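Local coordinates for RNA-binding protein Unr (Drosophila melanogaster, PDB 4QQB) that binds RNA, including the 3'-UTR of msl-2 transcripts through this first cold-shock domain, and regulates X-chromosome dosage compensation in males and females, at residues E[42-45]-E[46-50]. Numbering follows the deposited sequence.
Sequences DHLK and IGDPV
Lys45 and Asp48 hold each other at the two ends of a type II beta turn, in the loop that leads into strand 49-56 of this five-stranded cold-shock domain, an OB-type fold. The turn closes in the usual way: the amide N of Asp48 donates to the carbonyl O of Lys45 at 3.1 Å. The Asp48 carboxylate reaches across the open end of the turn and divides its two oxygens between two donors of Lys45. OD2 takes the backbone N of Lys45 in a nearly straight bond (171°), with the donor arriving close to the line of the C-O bond. Asp48 OD1 accepts Lys45 NZ at 3.2 Å, a salt bridge in which the ammonium sits well above the carboxylate plane. Lys45 gets there because its chain bends at chi2 (-65°), carrying CD and CE back past the carbonyl O of Ile46. With an alanine in place of Asp48, the amide of Lys45 would probably lose this acceptor and its ammonium this salt-bridge partner, leaving the long side chain freer to swing. Gly47 suits its place in the turn, since with phi at 105° a side chain would jam against the carbonyl O of Ile46. Gly47 and Asp48 share backbone hydrogen bonds with Ile11, tying the turn to strand 7-14, and Leu44 packs on Ile11 and Phe37. The site is on the surface, about 10 Å at the nearest atoms from the bound nucleic acid. On the Leu44 side the carboxylate meets carbon, Leu44 CD1 lying 3.4 Å from Asp48 OD2.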
# COMPACT_ATOMS: atom_id res chain seq x y z
N ASP E 42 -23.88 4.89 -5.92
CA ASP E 42 -24.17 6.33 -5.88
C ASP E 42 -25.55 6.72 -5.33
O ASP E 42 -25.66 7.70 -4.60
CB ASP E 42 -23.96 6.95 -7.27
CG ASP E 42 -24.59 6.13 -8.40
OD1 ASP E 42 -25.22 5.09 -8.13
OD2 ASP E 42 -24.45 6.54 -9.58
N HIS E 43 -26.59 5.97 -5.70
CA HIS E 43 -27.91 6.15 -5.06
C HIS E 43 -28.39 4.86 -4.39
O HIS E 43 -29.27 4.16 -4.88
CB HIS E 43 -28.95 6.75 -6.03
CG HIS E 43 -29.14 5.98 -7.30
ND1 HIS E 43 -30.18 5.08 -7.48
CD2 HIS E 43 -28.45 5.98 -8.46
CE1 HIS E 43 -30.11 4.56 -8.69
NE2 HIS E 43 -29.06 5.09 -9.31
N LEU E 44 -27.76 4.57 -3.26
CA LEU E 44 -28.18 3.54 -2.31
C LEU E 44 -28.09 4.21 -0.95
O LEU E 44 -27.14 4.96 -0.70
CB LEU E 44 -27.24 2.34 -2.39
CG LEU E 44 -27.01 1.47 -1.14
CD1 LEU E 44 -28.22 0.60 -0.82
CD2 LEU E 44 -25.77 0.60 -1.33
N LYS E 45 -29.05 3.96 -0.06
CA LYS E 45 -29.04 4.62 1.25
C LYS E 45 -29.74 3.83 2.37
O LYS E 45 -30.37 2.80 2.13
CB LYS E 45 -29.58 6.07 1.15
CG LYS E 45 -31.05 6.29 1.49
CD LYS E 45 -32.00 5.59 0.53
CE LYS E 45 -33.35 5.32 1.19
NZ LYS E 45 -34.34 4.74 0.26
N ILE E 46 -29.60 4.34 3.60
CA ILE E 46 -30.13 3.67 4.78
C ILE E 46 -31.60 3.36 4.56
O ILE E 46 -32.37 4.24 4.19
CB ILE E 46 -29.98 4.54 6.05
CG1 ILE E 46 -28.50 4.73 6.42
CG2 ILE E 46 -30.71 3.89 7.22
CD1 ILE E 46 -28.26 5.86 7.40
N GLY E 47 -31.99 2.11 4.80
CA GLY E 47 -33.38 1.68 4.65
C GLY E 47 -33.65 0.85 3.41
O GLY E 47 -34.64 0.12 3.38
N ASP E 48 -32.80 0.95 2.40
CA ASP E 48 -32.94 0.11 1.20
C ASP E 48 -32.90 -1.37 1.58
O ASP E 48 -32.10 -1.78 2.42
CB ASP E 48 -31.85 0.42 0.18
CG ASP E 48 -32.08 1.72 -0.56
OD1 ASP E 48 -33.24 2.00 -0.95
OD2 ASP E 48 -31.11 2.47 -0.78
N PRO E 49 -33.79 -2.18 0.97
CA PRO E 49 -33.80 -3.61 1.27
C PRO E 49 -32.86 -4.37 0.34
O PRO E 49 -32.76 -4.03 -0.85
CB PRO E 49 -35.26 -4.00 1.00
CG PRO E 49 -35.70 -3.06 -0.07
CD PRO E 49 -34.86 -1.81 0.03
N VAL E 50 -32.19 -5.39 0.88
CA VAL E 50 -31.17 -6.14 0.12
C VAL E 50 -31.20 -7.65 0.35
O VAL E 50 -31.63 -8.14 1.41
CB VAL E 50 -29.75 -5.64 0.45
CG1 VAL E 50 -29.50 -4.28 -0.18
CG2 VAL E 50 -29.53 -5.57 1.96